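Local atomic coordinates of fructosyl amine: oxygen oxidoreductase (Aspergillus fumigatus, PDB entry 3DJE), a protein that oxidatively deglycates fructosyl amines and fructosyl amino acids (Amadori products), using a bound FAD and oxygen as electron acceptor. Residues A[106-109]-A[110-114]; A[319-322]-A[323-326]; A[76-79]-A[80-84]. One frame throughout, in Å; residues are numbered along the deposited sequence.

Contact 1 (A[106-109]-A[110-114]); sequences LDRL and GVRVR
Gly110 N donates to Leu106 O at 3.0 Å, a standard i to i+4 bond. Val111 follows with a weak bond from its N to Asp107 O at 3.3 Å. Its CG1, which lies anti to the backbone N, comes within 4.2 Å of NH1 of Arg108 and meets that guanidinium at a slant. Arg112 N is held more firmly, 3.0 Å from Arg108 O. The side chain of Arg112 then runs back across the Arg108 chain: its CG sits over one face of the Arg108 guanidinium, displaced toward the rim, and its CD reaches 3.8 Å from Arg108 NE. Arg112 bends at chi3 (55°) beyond the crossing; the two guanidinium planes stand 59° apart and their charged atoms do not touch. Arg108 NH1 donates to Tyr60 O, a bond that restrains the turn of the Arg108 guanidinium. Val113 N makes the shortest bond of the series, 2.8 Å to Leu109 O. On the inner side Val113 CG2 lies alongside Leu109 CD1 at 3.7 Å, the two branched chains pointing the same way over Met98 and Tyr149 of neighbouring strands. Arg114 leaves the helical path with positive phi (47°), though its N still bonds Gly110 O, and its guanidinium forms salt bridges to Glu117 and Glu71. This is the C-terminal end of helix 103-113 and its first residue beyond, an amphipathic helix laid on a beta-sheet, and its Arg112 side chain stands about 5 Å from the bound thio-fructopyranose substrate analogue, beside the substrate pocket.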
loop_
_atom_site.group_PDB
_atom_site.type_symbol
_atom_site.label_atom_id
_atom_site.label_comp_id
_atom_site.label_asym_id
_atom_site.label_seq_id
_atom_site.Cartn_x
_atom_site.Cartn_y
_atom_site.Cartn_z
ATOM N N LEU A 106 0.609 -10.534 -20.364
ATOM C CA LEU A 106 -0.260 -11.705 -20.191
ATOM C C LEU A 106 0.420 -12.870 -19.452
ATOM O O LEU A 106 -0.233 -13.612 -18.695
ATOM C CB LEU A 106 -0.868 -12.147 -21.539
ATOM C CG LEU A 106 -1.902 -11.172 -22.125
ATOM C CD1 LEU A 106 -2.205 -11.509 -23.577
ATOM C CD2 LEU A 106 -3.210 -11.079 -21.331
ATOM N N ASP A 107 1.731 -13.022 -19.651
ATOM C CA ASP A 107 2.500 -13.979 -18.869
ATOM C C ASP A 107 2.441 -13.596 -17.395
ATOM O O ASP A 107 2.146 -14.434 -16.537
ATOM C CB ASP A 107 3.958 -14.059 -19.343
ATOM C CG ASP A 107 4.098 -14.689 -20.725
ATOM O OD1 ASP A 107 3.115 -15.287 -21.227
ATOM O OD2 ASP A 107 5.203 -14.579 -21.318
ATOM N N ARG A 108 2.686 -12.320 -17.107
ATOM C CA ARG A 108 2.627 -11.831 -15.725
ATOM C C ARG A 108 1.218 -12.002 -15.154
ATOM O O ARG A 108 1.046 -12.412 -14.008
ATOM C CB ARG A 108 3.062 -10.364 -15.655
ATOM C CG ARG A 108 2.989 -9.726 -14.262
ATOM C CD ARG A 108 3.952 -10.370 -13.274
ATOM N NE ARG A 108 4.027 -9.592 -12.036
ATOM C CZ ARG A 108 4.507 -10.043 -10.879
ATOM N NH1 ARG A 108 4.979 -11.277 -10.782
ATOM N NH2 ARG A 108 4.526 -9.245 -9.815
ATOM N N LEU A 109 0.213 -11.712 -15.972
ATOM C CA LEU A 109 -1.178 -11.886 -15.564
ATOM C C LEU A 109 -1.466 -13.334 -15.130
ATOM O O LEU A 109 -2.174 -13.572 -14.148
ATOM C CB LEU A 109 -2.109 -11.465 -16.705
ATOM C CG LEU A 109 -3.587 -11.374 -16.320
ATOM C CD1 LEU A 109 -3.835 -10.228 -15.330
ATOM C CD2 LEU A 109 -4.474 -11.212 -17.551
ATOM N N GLY A 110 -0.910 -14.300 -15.858
ATOM C CA GLY A 110 -1.064 -15.713 -15.489
ATOM C C GLY A 110 -0.523 -16.027 -14.105
ATOM O O GLY A 110 -1.136 -16.787 -13.348
ATOM N N VAL A 111 0.625 -15.435 -13.772
ATOM C CA VAL A 111 1.250 -15.634 -12.459
ATOM C C VAL A 111 0.391 -15.003 -11.380
ATOM O O VAL A 111 0.195 -15.581 -10.309
ATOM C CB VAL A 111 2.675 -15.027 -12.390
ATOM C CG1 VAL A 111 3.204 -15.065 -10.971
ATOM C CG2 VAL A 111 3.623 -15.778 -13.319
ATOM N N ARG A 112 -0.119 -13.811 -11.672
ATOM C CA ARG A 112 -0.895 -13.059 -10.693
ATOM C C ARG A 112 -2.259 -13.687 -10.407
ATOM O O ARG A 112 -2.651 -13.846 -9.238
ATOM C CB ARG A 112 -1.026 -11.606 -11.143
ATOM C CG ARG A 112 0.341 -10.889 -11.101
ATOM C CD ARG A 112 0.279 -9.362 -11.254
ATOM N NE ARG A 112 -0.602 -8.716 -10.275
ATOM C CZ ARG A 112 -0.757 -7.397 -10.171
ATOM N NH1 ARG A 112 -0.078 -6.587 -10.973
ATOM N NH2 ARG A 112 -1.594 -6.887 -9.275
ATOM N N VAL A 113 -2.950 -14.082 -11.473
ATOM C CA VAL A 113 -4.337 -14.530 -11.396
ATOM C C VAL A 113 -4.483 -16.051 -11.208
ATOM O O VAL A 113 -5.461 -16.511 -10.603
ATOM C CB VAL A 113 -5.125 -14.044 -12.662
ATOM C CG1 VAL A 113 -6.560 -14.608 -12.699
ATOM C CG2 VAL A 113 -5.169 -12.531 -12.702
ATOM N N ARG A 114 -3.514 -16.823 -11.710
ATOM C CA ARG A 114 -3.572 -18.301 -11.674
ATOM C C ARG A 114 -4.942 -18.820 -12.131
ATOM O O ARG A 114 -5.659 -19.472 -11.358
ATOM C CB ARG A 114 -3.219 -18.845 -10.285
ATOM C CG ARG A 114 -1.809 -18.498 -9.843
ATOM C CD ARG A 114 -1.456 -19.223 -8.568
ATOM N NE ARG A 114 -2.275 -18.769 -7.453
ATOM C CZ ARG A 114 -2.414 -19.438 -6.311
ATOM N NH1 ARG A 114 -1.801 -20.602 -6.140
ATOM N NH2 ARG A 114 -3.180 -18.947 -5.350
#

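Contact 2 (A[319-322]-A[323-326]); sequences ETMP and QLAD
Leu324 N bonds Met321 O at 2.9 Å, and one residue further on Ala325 N bonds Pro322 O at 3.1 Å. Both N-H groups point well at their acceptors, but each approaches from above the carbonyl plane, and Ala325 N does so steeply, at a C=O...N angle of only 108°. The two bonds close overlapping beta-turns that carry the chain round after helix 307-320. Gln323 folds its side chain back over the preceding residues, with CG between its own N and carbonyl carbon (chi1 74°) and a second bend at chi2. Its OE1 thereby lies 3.5 Å from Pro322 CD, while NE2 passes 3.8 Å from Met321 CB. The amide N is spoken for, donating to Val138 O and also bonded to Tyr251 OH. Further out, Met321, present as selenomethionine, bends at chi3 so that its CE meets Leu324 CD1 at 4.0 Å. Both side chains also touch Tyr251 of helix 248-251, and Met321 reaches Phe265 as well. Short-range backbone bonds thus shape the turn, and the Gln323 amide ties it to two other parts of the chain beside an apolar selenomethionine-leucine pair.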
loop_
_atom_site.group_PDB
_atom_site.type_symbol
_atom_site.label_atom_id
_atom_site.label_comp_id
_atom_site.label_asym_id
_atom_site.label_seq_id
_atom_site.Cartn_x
_atom_site.Cartn_y
_atom_site.Cartn_z
ATOM N N GLU A 319 -9.430 4.487 -23.342
ATOM C CA GLU A 319 -9.629 3.077 -23.669
ATOM C C GLU A 319 -10.810 2.440 -22.941
ATOM O O GLU A 319 -11.224 1.330 -23.294
ATOM C CB GLU A 319 -8.366 2.274 -23.335
ATOM C CG GLU A 319 -7.138 2.676 -24.150
ATOM C CD GLU A 319 -5.919 1.798 -23.906
ATOM O OE1 GLU A 319 -5.985 0.820 -23.123
ATOM O OE2 GLU A 319 -4.869 2.099 -24.508
ATOM N N THR A 320 -11.350 3.143 -21.942
ATOM C CA THR A 320 -12.305 2.551 -21.001
ATOM C C THR A 320 -13.557 3.410 -20.805
ATOM O O THR A 320 -14.678 2.960 -21.051
ATOM C CB THR A 320 -11.643 2.319 -19.621
ATOM O OG1 THR A 320 -11.083 3.549 -19.146
ATOM C CG2 THR A 320 -10.536 1.287 -19.729
HETATM N N MSE A 321 -13.348 4.633 -20.329
HETATM C CA MSE A 321 -14.425 5.591 -20.102
HETATM C C MSE A 321 -14.114 6.889 -20.848
HETATM O O MSE A 321 -13.824 7.915 -20.237
HETATM C CB MSE A 321 -14.580 5.844 -18.605
HETATM C CG MSE A 321 -14.998 4.592 -17.884
HETATM SE SE MSE A 321 -15.358 4.883 -16.022
HETATM C CE MSE A 321 -13.623 5.551 -15.455
ATOM N N PRO A 322 -14.135 6.835 -22.189
ATOM C CA PRO A 322 -13.666 7.993 -22.968
ATOM C C PRO A 322 -14.491 9.262 -22.726
ATOM O O PRO A 322 -13.974 10.380 -22.913
ATOM C CB PRO A 322 -13.777 7.513 -24.427
ATOM C CG PRO A 322 -14.726 6.371 -24.394
ATOM C CD PRO A 322 -14.557 5.715 -23.048
ATOM N N GLN A 323 -15.739 9.095 -22.285
ATOM C CA GLN A 323 -16.601 10.238 -21.934
ATOM C C GLN A 323 -16.037 11.076 -20.760
ATOM O O GLN A 323 -16.398 12.248 -20.571
ATOM C CB GLN A 323 -18.039 9.774 -21.665
ATOM C CG GLN A 323 -18.278 9.036 -20.321
ATOM C CD GLN A 323 -17.901 7.559 -20.335
ATOM O OE1 GLN A 323 -17.345 7.048 -21.307
ATOM N NE2 GLN A 323 -18.190 6.869 -19.231
ATOM N N LEU A 324 -15.132 10.469 -19.989
ATOM C CA LEU A 324 -14.526 11.122 -18.833
ATOM C C LEU A 324 -13.095 11.586 -19.079
ATOM O O LEU A 324 -12.497 12.231 -18.220
ATOM C CB LEU A 324 -14.561 10.185 -17.608
ATOM C CG LEU A 324 -15.935 9.734 -17.101
ATOM C CD1 LEU A 324 -15.796 8.927 -15.801
ATOM C CD2 LEU A 324 -16.846 10.953 -16.879
ATOM N N ALA A 325 -12.550 11.273 -20.256
ATOM C CA ALA A 325 -11.105 11.385 -20.486
ATOM C C ALA A 325 -10.553 12.811 -20.453
ATOM O O ALA A 325 -9.354 13.014 -20.237
ATOM C CB ALA A 325 -10.705 10.673 -21.774
ATOM N N ASP A 326 -11.434 13.789 -20.655
ATOM C CA ASP A 326 -11.034 15.191 -20.695
ATOM C C ASP A 326 -11.502 15.981 -19.474
ATOM O O ASP A 326 -11.268 17.185 -19.385
ATOM C CB ASP A 326 -11.539 15.855 -21.982
ATOM C CG ASP A 326 -10.854 15.311 -23.232
ATOM O OD1 ASP A 326 -9.631 15.029 -23.184
ATOM O OD2 ASP A 326 -11.543 15.165 -24.266
#

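Contact 3 (A[76-79]-A[80-84]); sequences EAFN and GWKND
The Trp81 indole meets the preceding helical turn with its edge: Phe78 CA lies near the ring plane, and Ala77 O approaches obliquely, 3.2 Å from Trp81 CD1. With CG beside its own backbone N (chi1 -66°), the ring swings toward the same carbonyl that its N-H uses, Trp81 N bonding Ala77 O at 3.1 Å. The five-membered ring is anchored through NE1, which donates to Lys368 O, next to the flavin-binding Phe367 that the ring also touches. The Phe78 ring, too, is met at its edge: Lys82 CD lies near its plane, 4.1 Å from Phe78 CD2, the two chains crossing at a slant. This is the C-terminal end of helix 64-83. Ala77 and Trp81 lay this face of the helix on the 367-372 loop, which includes the FAD-binding residues Phe367 and Lys368, and Phe78 and Trp81 lay it on Ile55 of strand 53-55. Gly80 N opens the series of i to i+4 bonds across the contact with a 3.2 Å bond to Glu76 O, and Lys82 N follows at 2.9 Å from Phe78 O. The aliphatic part of Lys82 stays close to that carbonyl, with CB 3.4 Å from Phe78 O. Asn79 O takes two donors, Asn83 N at 2.7 Å and, weakly, Lys82 N. Asp84 breaks from the helix, its OD1 accepting from Leu86 N in an Asx turn and its OD2 pairing with Arg27.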
loop_
_atom_site.group_PDB
_atom_site.type_symbol
_atom_site.label_atom_id
_atom_site.label_comp_id
_atom_site.label_asym_id
_atom_site.label_seq_id
_atom_site.Cartn_x
_atom_site.Cartn_y
_atom_site.Cartn_z
ATOM N N GLU A 76 -5.618 -14.814 6.104
ATOM C CA GLU A 76 -5.799 -14.109 7.381
ATOM C C GLU A 76 -6.368 -12.713 7.168
ATOM O O GLU A 76 -7.225 -12.253 7.944
ATOM C CB GLU A 76 -4.488 -14.034 8.171
ATOM C CG GLU A 76 -4.072 -15.375 8.763
ATOM C CD GLU A 76 -2.636 -15.428 9.276
ATOM O OE1 GLU A 76 -1.798 -14.569 8.893
ATOM O OE2 GLU A 76 -2.336 -16.365 10.055
ATOM N N ALA A 77 -5.898 -12.037 6.121
ATOM C CA ALA A 77 -6.381 -10.691 5.826
ATOM C C ALA A 77 -7.836 -10.734 5.390
ATOM O O ALA A 77 -8.641 -9.945 5.866
ATOM C CB ALA A 77 -5.513 -10.021 4.742
ATOM N N PHE A 78 -8.165 -11.667 4.491
ATOM C CA PHE A 78 -9.540 -11.790 4.006
ATOM C C PHE A 78 -10.505 -12.160 5.110
ATOM O O PHE A 78 -11.636 -11.652 5.146
ATOM C CB PHE A 78 -9.645 -12.798 2.867
ATOM C CG PHE A 78 -9.712 -12.169 1.510
ATOM C CD1 PHE A 78 -8.564 -12.063 0.729
ATOM C CD2 PHE A 78 -10.925 -11.687 1.009
ATOM C CE1 PHE A 78 -8.617 -11.495 -0.545
ATOM C CE2 PHE A 78 -11.004 -11.119 -0.274
ATOM C CZ PHE A 78 -9.846 -11.016 -1.047
ATOM N N ASN A 79 -10.073 -13.054 5.997
ATOM C CA ASN A 79 -10.851 -13.379 7.179
ATOM C C ASN A 79 -11.244 -12.098 7.907
ATOM O O ASN A 79 -12.405 -11.925 8.262
ATOM C CB ASN A 79 -10.073 -14.296 8.119
ATOM C CG ASN A 79 -10.003 -15.735 7.621
ATOM O OD1 ASN A 79 -10.769 -16.149 6.749
ATOM N ND2 ASN A 79 -9.074 -16.503 8.182
ATOM N N GLY A 80 -10.277 -11.194 8.084
ATOM C CA GLY A 80 -10.522 -9.931 8.775
ATOM C C GLY A 80 -11.581 -9.106 8.069
ATOM O O GLY A 80 -12.521 -8.635 8.697
ATOM N N TRP A 81 -11.430 -8.917 6.758
ATOM C CA TRP A 81 -12.393 -8.123 5.999
ATOM C C TRP A 81 -13.798 -8.737 5.997
ATOM O O TRP A 81 -14.788 -8.017 5.949
ATOM C CB TRP A 81 -11.932 -7.921 4.561
ATOM C CG TRP A 81 -10.683 -7.071 4.433
ATOM C CD1 TRP A 81 -9.446 -7.489 4.019
ATOM C CD2 TRP A 81 -10.561 -5.672 4.724
ATOM N NE1 TRP A 81 -8.558 -6.428 4.019
ATOM C CE2 TRP A 81 -9.218 -5.299 4.446
ATOM C CE3 TRP A 81 -11.458 -4.695 5.184
ATOM C CZ2 TRP A 81 -8.753 -3.983 4.632
ATOM C CZ3 TRP A 81 -11.004 -3.406 5.381
ATOM C CH2 TRP A 81 -9.661 -3.052 5.093
ATOM N N LYS A 82 -13.862 -10.061 6.037
ATOM C CA LYS A 82 -15.152 -10.775 5.957
ATOM C C LYS A 82 -15.824 -11.003 7.306
ATOM O O LYS A 82 -17.062 -11.022 7.386
ATOM C CB LYS A 82 -14.958 -12.128 5.269
ATOM C CG LYS A 82 -14.801 -12.011 3.761
ATOM C CD LYS A 82 -14.093 -13.226 3.195
ATOM C CE LYS A 82 -14.991 -14.449 3.168
ATOM N NZ LYS A 82 -14.305 -15.571 2.478
ATOM N N ASN A 83 -15.018 -11.171 8.357
ATOM C CA ASN A 83 -15.514 -11.682 9.638
ATOM C C ASN A 83 -15.265 -10.807 10.862
ATOM O O ASN A 83 -15.898 -11.025 11.905
ATOM C CB ASN A 83 -14.961 -13.088 9.896
ATOM C CG ASN A 83 -15.382 -14.082 8.819
ATOM O OD1 ASN A 83 -16.511 -14.046 8.337
ATOM N ND2 ASN A 83 -14.477 -14.982 8.453
ATOM N N ASP A 84 -14.353 -9.835 10.762
ATOM C CA ASP A 84 -14.061 -8.962 11.909
ATOM C C ASP A 84 -15.020 -7.779 11.837
ATOM O O ASP A 84 -14.961 -7.011 10.878
ATOM C CB ASP A 84 -12.605 -8.477 11.842
ATOM C CG ASP A 84 -12.189 -7.638 13.051
ATOM O OD1 ASP A 84 -13.056 -7.083 13.765
ATOM O OD2 ASP A 84 -10.959 -7.525 13.256
#

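How the contacts relate
Along the chain contact 3 comes first, then contact 1, then contact 2, with no direct touch between any two. Contacts 1 and 3 have centres about 25 Å apart, contacts 1 and 2 about 26 Å, and contacts 2 and 3 about 35 Å. Each marks the end of a helix: 64-83, 103-113 and 307-320. Contacts 1 and 2 both rest against the large mixed sheet, on strands 96-100 and 147-151 in one case and on 263-265 in the other, whereas contact 3 packs against strand 53-55 and the 367-372 loop; Arg112 and Trp81 are each about 8 Å from the FAD. Contacts 1 and 3 thus sit around the active site, and contact 2 lies remote from it.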